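Local coordinates for ABC transporter permease (Klebsiella pneumoniae, PDB 5NUP), which probably works as an outer-membrane lipoprotein that removes misplaced phospholipids from the outer leaflet, at residues S61-Q75 with R112-Y125. Numbering follows the deposited sequence.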
ATOM      1  N   SER F  61      16.296  37.969 -17.915  1.00 63.31           N
ATOM      2  CA  SER F  61      16.177  38.490 -16.553  1.00 57.02           C
ATOM      3  C   SER F  61      16.709  37.513 -15.521  1.00 56.72           C
ATOM      4  O   SER F  61      17.313  37.923 -14.524  1.00 57.61           O
ATOM      5  CB  SER F  61      14.724  38.822 -16.240  1.00 57.70           C
ATOM      6  OG  SER F  61      14.661  39.633 -15.079  1.00 73.08           O
ATOM      7  N   ASN F  62      16.433  36.219 -15.715  1.00 59.42           N
ATOM      8  CA  ASN F  62      16.844  35.197 -14.765  1.00 59.14           C
ATOM      9  C   ASN F  62      18.360  35.095 -14.678  1.00 62.55           C
ATOM     10  O   ASN F  62      18.892  34.777 -13.608  1.00 68.23           O
ATOM     11  CB  ASN F  62      16.252  33.839 -15.159  1.00 56.70           C
ATOM     12  CG  ASN F  62      16.254  32.835 -14.000  1.00 58.74           C
ATOM     13  OD1 ASN F  62      15.523  33.002 -13.013  1.00 54.54           O
ATOM     14  ND2 ASN F  62      17.094  31.811 -14.106  1.00 53.55           N
ATOM     15  N   LEU F  63      19.076  35.381 -15.772  1.00 55.54           N
ATOM     16  CA  LEU F  63      20.536  35.305 -15.735  1.00 55.99           C
ATOM     17  C   LEU F  63      21.146  36.331 -14.783  1.00 64.35           C
ATOM     18  O   LEU F  63      22.317  36.199 -14.401  1.00 74.30           O
ATOM     19  CB  LEU F  63      21.105  35.513 -17.130  1.00 60.36           C
ATOM     20  CG  LEU F  63      20.738  34.572 -18.281  1.00 60.17           C
ATOM     21  CD1 LEU F  63      21.563  34.951 -19.514  1.00 54.77           C
ATOM     22  CD2 LEU F  63      21.013  33.113 -17.911  1.00 54.04           C
ATOM     23  N   GLU F  64      20.374  37.342 -14.384  1.00 61.58           N
ATOM     24  CA  GLU F  64      20.832  38.400 -13.502  1.00 61.32           C
ATOM     25  C   GLU F  64      20.445  38.217 -12.042  1.00 67.08           C
ATOM     26  O   GLU F  64      20.942  38.976 -11.203  1.00 66.13           O
ATOM     27  CB  GLU F  64      20.275  39.731 -13.982  1.00 66.67           C
ATOM     28  CG  GLU F  64      20.832  40.124 -15.310  1.00 71.84           C
ATOM     29  CD  GLU F  64      20.404  41.486 -15.704  1.00 77.38           C
ATOM     30  OE1 GLU F  64      20.274  42.332 -14.795  1.00 76.00           O
ATOM     31  OE2 GLU F  64      20.140  41.680 -16.911  1.00 85.23           O
ATOM     32  N   GLU F  65      19.575  37.240 -11.704  1.00 68.77           N
ATOM     33  CA  GLU F  65      19.102  37.142 -10.319  1.00 68.19           C
ATOM     34  C   GLU F  65      20.133  36.573  -9.344  1.00 64.55           C
ATOM     35  O   GLU F  65      20.114  36.968  -8.174  1.00 62.32           O
ATOM     36  CB  GLU F  65      17.796  36.346 -10.219  1.00 59.31           C
ATOM     37  CG  GLU F  65      16.726  36.822 -11.165  1.00 58.74           C
ATOM     38  CD  GLU F  65      15.785  37.792 -10.477  1.00 62.74           C
ATOM     39  OE1 GLU F  65      16.036  38.068  -9.289  1.00 62.95           O
ATOM     40  OE2 GLU F  65      14.823  38.298 -11.103  1.00 67.73           O
ATOM     41  N   PRO F  66      21.060  35.697  -9.756  1.00 62.25           N
ATOM     42  CA  PRO F  66      22.190  35.393  -8.859  1.00 62.98           C
ATOM     43  C   PRO F  66      23.018  36.616  -8.517  1.00 76.48           C
ATOM     44  O   PRO F  66      23.501  36.751  -7.378  1.00 83.51           O
ATOM     45  CB  PRO F  66      23.019  34.378  -9.651  1.00 60.78           C
ATOM     46  CG  PRO F  66      22.063  33.747 -10.587  1.00 71.36           C
ATOM     47  CD  PRO F  66      20.960  34.728 -10.864  1.00 68.23           C
ATOM     48  N   ALA F  67      23.181  37.530  -9.477  1.00 75.71           N
ATOM     49  CA  ALA F  67      23.953  38.733  -9.203  1.00 75.55           C
ATOM     50  C   ALA F  67      23.181  39.701  -8.314  1.00 70.34           C
ATOM     51  O   ALA F  67      23.759  40.303  -7.406  1.00 69.42           O
ATOM     52  CB  ALA F  67      24.356  39.402 -10.515  1.00 77.51           C
ATOM     53  N   VAL F  68      21.872  39.837  -8.533  1.00 71.22           N
ATOM     54  CA  VAL F  68      21.057  40.692  -7.672  1.00 66.16           C
ATOM     55  C   VAL F  68      21.148  40.249  -6.215  1.00 72.62           C
ATOM     56  O   VAL F  68      21.109  41.080  -5.301  1.00 74.63           O
ATOM     57  CB  VAL F  68      19.607  40.739  -8.181  1.00 65.20           C
ATOM     58  CG1 VAL F  68      18.771  41.651  -7.320  1.00 66.65           C
ATOM     59  CG2 VAL F  68      19.604  41.246  -9.586  1.00 64.36           C
ATOM     60  N   MET F  69      21.191  38.939  -5.962  1.00 68.89           N
ATOM     61  CA  MET F  69      21.353  38.513  -4.580  1.00 71.58           C
ATOM     62  C   MET F  69      22.738  38.876  -4.074  1.00 80.87           C
ATOM     63  O   MET F  69      22.873  39.501  -3.016  1.00 88.55           O
ATOM     64  CB  MET F  69      21.097  37.019  -4.393  1.00 76.74           C
ATOM     65  CG  MET F  69      22.341  36.158  -4.244  1.00 77.69           C
ATOM     66  SD  MET F  69      21.953  34.464  -3.872  1.00 66.13           S
ATOM     67  CE  MET F  69      23.604  33.787  -3.936  1.00 67.75           C
ATOM     68  N   VAL F  70      23.781  38.525  -4.836  1.00 79.45           N
ATOM     69  CA  VAL F  70      25.143  38.696  -4.333  1.00 75.16           C
ATOM     70  C   VAL F  70      25.390  40.138  -3.923  1.00 73.28           C
ATOM     71  O   VAL F  70      26.104  40.404  -2.951  1.00 74.40           O
ATOM     72  CB  VAL F  70      26.155  38.231  -5.399  1.00 78.15           C
ATOM     73  CG1 VAL F  70      27.506  38.921  -5.234  1.00 77.73           C
ATOM     74  CG2 VAL F  70      26.312  36.729  -5.358  1.00 78.86           C
ATOM     75  N   ASN F  71      24.720  41.078  -4.573  1.00 73.09           N
ATOM     76  CA  ASN F  71      24.894  42.487  -4.244  1.00 79.67           C
ATOM     77  C   ASN F  71      23.916  42.986  -3.189  1.00 82.78           C
ATOM     78  O   ASN F  71      24.259  43.898  -2.430  1.00 86.15           O
ATOM     79  CB  ASN F  71      24.760  43.364  -5.501  1.00 72.67           C
ATOM     80  CG  ASN F  71      25.980  43.281  -6.401  1.00 72.27           C
ATOM     81  OD1 ASN F  71      27.069  43.707  -6.029  1.00 79.05           O
ATOM     82  ND2 ASN F  71      25.783  42.775  -7.626  1.00 70.35           N
ATOM     83  N   TYR F  72      22.743  42.372  -3.060  1.00 77.49           N
ATOM     84  CA  TYR F  72      21.887  42.747  -1.942  1.00 75.20           C
ATOM     85  C   TYR F  72      22.511  42.326  -0.628  1.00 79.33           C
ATOM     86  O   TYR F  72      22.307  42.988   0.395  1.00 79.87           O
ATOM     87  CB  TYR F  72      20.494  42.142  -2.095  1.00 74.25           C
ATOM     88  CG  TYR F  72      19.485  43.077  -2.717  1.00 77.72           C
ATOM     89  CD1 TYR F  72      19.223  44.323  -2.155  1.00 78.67           C
ATOM     90  CD2 TYR F  72      18.772  42.704  -3.847  1.00 76.77           C
ATOM     91  CE1 TYR F  72      18.289  45.178  -2.716  1.00 75.47           C
ATOM     92  CE2 TYR F  72      17.838  43.552  -4.411  1.00 75.19           C
ATOM     93  CZ  TYR F  72      17.600  44.782  -3.842  1.00 75.10           C
ATOM     94  OH  TYR F  72      16.663  45.610  -4.415  1.00 76.67           O
ATOM     95  N   PHE F  73      23.257  41.218  -0.635  1.00 80.57           N
ATOM     96  CA  PHE F  73      24.080  40.863   0.520  1.00 85.00           C
ATOM     97  C   PHE F  73      25.123  41.934   0.792  1.00 90.41           C
ATOM     98  O   PHE F  73      25.310  42.364   1.935  1.00 92.20           O
ATOM     99  CB  PHE F  73      24.762  39.516   0.296  1.00 81.79           C
ATOM    100  CG  PHE F  73      23.846  38.359   0.452  1.00 76.03           C
ATOM    101  CD1 PHE F  73      22.740  38.441   1.289  1.00 76.61           C
ATOM    102  CD2 PHE F  73      24.078  37.191  -0.248  1.00 74.28           C
ATOM    103  CE1 PHE F  73      21.890  37.382   1.424  1.00 75.97           C
ATOM    104  CE2 PHE F  73      23.233  36.128  -0.122  1.00 73.08           C
ATOM    105  CZ  PHE F  73      22.134  36.217   0.725  1.00 77.83           C
ATOM    106  N   LEU F  74      25.799  42.389  -0.261  1.00 86.07           N
ATOM    107  CA  LEU F  74      26.843  43.387  -0.093  1.00 82.53           C
ATOM    108  C   LEU F  74      26.281  44.716   0.394  1.00 83.10           C
ATOM    109  O   LEU F  74      27.030  45.538   0.924  1.00 85.27           O
ATOM    110  CB  LEU F  74      27.597  43.571  -1.406  1.00 80.31           C
ATOM    111  CG  LEU F  74      28.410  42.381  -1.906  1.00 79.27           C
ATOM    112  CD1 LEU F  74      28.946  42.671  -3.296  1.00 77.99           C
ATOM    113  CD2 LEU F  74      29.541  42.070  -0.944  1.00 81.49           C
ATOM    114  N   GLN F  75      24.988  44.973   0.189  1.00 88.60           N
ATOM    115  CA  GLN F  75      24.354  46.197   0.676  1.00 83.76           C
ATOM    116  C   GLN F  75      23.698  46.079   2.031  1.00 85.47           C
ATOM    117  O   GLN F  75      22.893  46.952   2.361  1.00 86.54           O
ATOM    118  CB  GLN F  75      23.276  46.700  -0.273  1.00 82.24           C
ATOM    119  CG  GLN F  75      23.664  46.970  -1.677  1.00 83.55           C
ATOM    120  CD  GLN F  75      22.535  47.674  -2.370  1.00 86.78           C
ATOM    121  OE1 GLN F  75      22.614  47.998  -3.552  1.00 78.68           O
ATOM    122  NE2 GLN F  75      21.457  47.921  -1.623  1.00 95.38           N
ATOM    123  N   ARG F 112       9.003  39.478 -10.328  1.00 86.65           N
ATOM    124  CA  ARG F 112      10.210  40.016 -10.919  1.00 79.63           C
ATOM    125  C   ARG F 112      10.248  41.508 -10.646  1.00 74.32           C
ATOM    126  O   ARG F 112       9.207  42.166 -10.581  1.00 75.36           O
ATOM    127  CB  ARG F 112      10.247  39.796 -12.429  1.00 76.01           C
ATOM    128  CG  ARG F 112      11.415  40.520 -13.051  1.00 74.44           C
ATOM    129  CD  ARG F 112      11.183  40.979 -14.440  1.00 78.29           C
ATOM    130  NE  ARG F 112      11.754  40.049 -15.387  1.00 80.44           N
ATOM    131  CZ  ARG F 112      11.306  39.914 -16.621  1.00 79.91           C
ATOM    132  NH1 ARG F 112      10.292  40.660 -17.039  1.00 76.49           N
ATOM    133  NH2 ARG F 112      11.863  39.038 -17.428  1.00 79.71           N
ATOM    134  N   VAL F 113      11.452  42.027 -10.416  1.00 79.85           N
ATOM    135  CA  VAL F 113      11.682  43.450 -10.208  1.00 76.55           C
ATOM    136  C   VAL F 113      12.997  43.784 -10.920  1.00 75.19           C
ATOM    137  O   VAL F 113      13.745  42.883 -11.304  1.00 80.31           O
ATOM    138  CB  VAL F 113      11.652  43.748  -8.686  1.00 71.50           C
ATOM    139  CG1 VAL F 113      12.982  43.441  -8.025  1.00 67.57           C
ATOM    140  CG2 VAL F 113      11.142  45.145  -8.410  1.00 86.33           C
ATOM    141  N   GLU F 114      13.263  45.117 -11.170  1.00 71.23           N
ATOM    142  CA  GLU F 114      14.434  45.411 -12.011  1.00 79.81           C
ATOM    143  C   GLU F 114      15.716  45.291 -11.187  1.00 73.39           C
ATOM    144  O   GLU F 114      15.725  45.643  -9.998  1.00 75.14           O
ATOM    145  CB  GLU F 114      14.331  46.796 -12.711  1.00 92.09           C
ATOM    146  CG  GLU F 114      15.561  47.078 -13.637  1.00101.87           C
ATOM    147  CD  GLU F 114      15.296  47.866 -14.934  1.00105.71           C
ATOM    148  OE1 GLU F 114      14.134  47.927 -15.396  1.00105.61           O
ATOM    149  OE2 GLU F 114      16.275  48.332 -15.566  1.00104.40           O
ATOM    150  N   PRO F 115      16.797  44.773 -11.788  1.00 65.63           N
ATOM    151  CA  PRO F 115      17.949  44.356 -10.980  1.00 68.69           C
ATOM    152  C   PRO F 115      18.605  45.487 -10.212  1.00 71.08           C
ATOM    153  O   PRO F 115      18.621  46.640 -10.651  1.00 76.62           O
ATOM    154  CB  PRO F 115      18.919  43.762 -12.019  1.00 64.58           C
ATOM    155  CG  PRO F 115      18.339  44.016 -13.327  1.00 63.84           C
ATOM    156  CD  PRO F 115      16.876  44.163 -13.126  1.00 64.06           C
ATOM    157  N   HIS F 116      19.124  45.125  -9.034  1.00 73.91           N
ATOM    158  CA  HIS F 116      20.041  45.937  -8.237  1.00 71.08           C
ATOM    159  C   HIS F 116      21.383  45.216  -8.312  1.00 72.86           C
ATOM    160  O   HIS F 116      21.533  44.128  -7.749  1.00 79.25           O
ATOM    161  CB  HIS F 116      19.584  46.069  -6.783  1.00 71.83           C
ATOM    162  CG  HIS F 116      18.433  47.001  -6.584  1.00 72.90           C
ATOM    163  ND1 HIS F 116      17.304  46.966  -7.374  1.00 77.49           N
ATOM    164  CD2 HIS F 116      18.224  47.981  -5.676  1.00 75.03           C
ATOM    165  CE1 HIS F 116      16.451  47.888  -6.964  1.00 77.22           C
ATOM    166  NE2 HIS F 116      16.984  48.516  -5.933  1.00 75.33           N
ATOM    167  N   ARG F 117      22.347  45.799  -9.014  1.00 71.85           N
ATOM    168  CA  ARG F 117      23.645  45.152  -9.184  1.00 73.38           C
ATOM    169  C   ARG F 117      24.786  46.018  -8.674  1.00 78.81           C
ATOM    170  O   ARG F 117      24.576  46.883  -7.816  1.00 81.22           O
ATOM    171  CB  ARG F 117      23.843  44.771 -10.650  1.00 68.04           C
ATOM    172  CG  ARG F 117      22.743  43.847 -11.086  1.00 66.39           C
ATOM    173  CD  ARG F 117      22.886  43.316 -12.489  1.00 67.35           C
ATOM    174  NE  ARG F 117      24.257  43.182 -12.960  1.00 70.92           N
ATOM    175  CZ  ARG F 117      24.557  43.007 -14.245  1.00 66.81           C
ATOM    176  NH1 ARG F 117      25.815  42.926 -14.640  1.00 70.46           N
ATOM    177  NH2 ARG F 117      23.593  42.935 -15.145  1.00 62.96           N
ATOM    178  N   PHE F 118      26.006  45.762  -9.153  1.00 73.22           N
ATOM    179  CA  PHE F 118      27.154  46.304  -8.447  1.00 73.77           C
ATOM    180  C   PHE F 118      27.223  47.817  -8.586  1.00 75.78           C
ATOM    181  O   PHE F 118      27.732  48.493  -7.685  1.00 80.45           O
ATOM    182  CB  PHE F 118      28.458  45.671  -8.928  1.00 73.12           C
ATOM    183  CG  PHE F 118      29.601  45.908  -7.982  1.00 88.76           C
ATOM    184  CD1 PHE F 118      30.847  46.291  -8.471  1.00 94.63           C
ATOM    185  CD2 PHE F 118      29.429  45.768  -6.602  1.00 82.26           C
ATOM    186  CE1 PHE F 118      31.905  46.540  -7.592  1.00102.06           C
ATOM    187  CE2 PHE F 118      30.468  45.998  -5.730  1.00 86.67           C
ATOM    188  CZ  PHE F 118      31.711  46.375  -6.216  1.00 93.24           C
ATOM    189  N   GLY F 119      26.700  48.369  -9.679  1.00 76.02           N
ATOM    190  CA  GLY F 119      26.515  49.807  -9.720  1.00 78.71           C
ATOM    191  C   GLY F 119      25.645  50.291  -8.576  1.00 77.87           C
ATOM    192  O   GLY F 119      25.977  51.258  -7.885  1.00 84.40           O
ATOM    193  N   SER F 120      24.534  49.597  -8.338  1.00 78.47           N
ATOM    194  CA  SER F 120      23.645  49.948  -7.238  1.00 76.65           C
ATOM    195  C   SER F 120      24.378  49.985  -5.907  1.00 82.38           C
ATOM    196  O   SER F 120      24.174  50.900  -5.103  1.00 80.49           O
ATOM    197  CB  SER F 120      22.490  48.955  -7.171  1.00 85.42           C
ATOM    198  OG  SER F 120      21.390  49.548  -6.526  1.00 97.14           O
ATOM    199  N   THR F 121      25.164  48.947  -5.613  1.00 91.45           N
ATOM    200  CA  THR F 121      25.856  48.899  -4.328  1.00 88.13           C
ATOM    201  C   THR F 121      26.974  49.941  -4.267  1.00 86.63           C
ATOM    202  O   THR F 121      27.151  50.604  -3.236  1.00 84.13           O
ATOM    203  CB  THR F 121      26.352  47.476  -4.052  1.00 85.88           C
ATOM    204  OG1 THR F 121      27.662  47.284  -4.595  1.00 92.31           O
ATOM    205  CG2 THR F 121      25.409  46.497  -4.687  1.00 76.95           C
ATOM    206  N   LEU F 122      27.706  50.135  -5.376  1.00 90.00           N
ATOM    207  CA  LEU F 122      28.666  51.241  -5.445  1.00 93.97           C
ATOM    208  C   LEU F 122      27.958  52.548  -5.117  1.00 87.47           C
ATOM    209  O   LEU F 122      28.398  53.311  -4.252  1.00 86.42           O
ATOM    210  CB  LEU F 122      29.297  51.330  -6.843  1.00 81.39           C
ATOM    211  CG  LEU F 122      30.459  50.422  -7.274  1.00 80.76           C
ATOM    212  CD1 LEU F 122      30.955  50.803  -8.662  1.00 79.83           C
ATOM    213  CD2 LEU F 122      31.599  50.409  -6.274  1.00 82.89           C
ATOM    214  N   GLY F 123      26.818  52.783  -5.775  1.00 82.92           N
ATOM    215  CA  GLY F 123      26.003  53.948  -5.494  1.00 84.28           C
ATOM    216  C   GLY F 123      25.385  53.963  -4.111  1.00 85.91           C
ATOM    217  O   GLY F 123      25.163  55.034  -3.542  1.00 87.96           O
ATOM    218  N   HIS F 124      25.069  52.804  -3.559  1.00 85.14           N
ATOM    219  CA  HIS F 124      24.481  52.813  -2.230  1.00 88.25           C
ATOM    220  C   HIS F 124      25.515  53.138  -1.162  1.00 90.30           C
ATOM    221  O   HIS F 124      25.154  53.596  -0.069  1.00 91.40           O
ATOM    222  CB  HIS F 124      23.758  51.477  -1.982  1.00 90.05           C
ATOM    223  CG  HIS F 124      23.628  51.109  -0.537  1.00 97.41           C
ATOM    224  ND1 HIS F 124      22.728  51.720   0.309  1.00 97.96           N
ATOM    225  CD2 HIS F 124      24.248  50.162   0.202  1.00 96.36           C
ATOM    226  CE1 HIS F 124      22.825  51.193   1.516  1.00102.66           C
ATOM    227  NE2 HIS F 124      23.738  50.241   1.476  1.00102.06           N
ATOM    228  N   TYR F 125      26.794  52.956  -1.470  1.00 94.50           N
ATOM    229  CA  TYR F 125      27.871  53.409  -0.607  1.00 95.31           C
ATOM    230  C   TYR F 125      28.440  54.754  -1.064  1.00103.58           C
ATOM    231  O   TYR F 125      29.482  55.178  -0.550  1.00112.18           O
ATOM    232  CB  TYR F 125      28.975  52.344  -0.576  1.00 91.26           C
ATOM    233  CG  TYR F 125      28.555  51.084   0.147  1.00 97.55           C
ATOM    234  CD1 TYR F 125      29.086  49.841  -0.211  1.00 96.41           C
ATOM    235  CD2 TYR F 125      27.620  51.132   1.177  1.00102.99           C
ATOM    236  CE1 TYR F 125      28.695  48.696   0.433  1.00 95.35           C
ATOM    237  CE2 TYR F 125      27.236  49.993   1.842  1.00102.75           C
ATOM    238  CZ  TYR F 125      27.774  48.786   1.470  1.00 99.76           C
ATOM    239  OH  TYR F 125      27.355  47.686   2.165  1.00 97.34           O
TER
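Ser61 meets Arg112 at the end of helix 50-62, where a weak hydrogen bond runs from Arg112 NE to Ser61 OG. Within the turn that follows, Glu64 reaches out with an extended chain: its OE1 lies at the edge of the Arg117 guanidinium and receives a weak bond from Arg117 NH2 (3.4 Å), a long salt bridge with the two planes 71° apart. Both have a second charged partner: Glu64 OE2 meets Lys169 and Arg117 NE meets Asp152, while Arg117 NH1 bonds to Asp149 O. One turn on, Val68 packs CG2 against Pro115 CB (3.6 Å), and its CA-H points at His116 O. Asn71 lays CB on Thr121 CG2 and OD1 at the edge of the Phe118 ring; ND2 bonds to Asp152, whose other oxygen takes Phe118 N at the start of helix 118-124. Tyr72 sets its OH over the centre of the His116 imidazole, while the ring's NE2 bonds to Gly212 O. At the helix end, Tyr125 OH donates to Leu74 O in the carbonyl plane. Gln75, extended beyond CG, runs past Thr121 and sets NE2 over one face of the His124 ring, toward its rim. In this mainly helical MlaA fold, helices 65-74 and 118-124 lie nearly parallel (14°), axes 9.2 Å apart at their closest; helix 78-93 touches Phe73 of the first and helix 194-209 packs on Ser120 of the second.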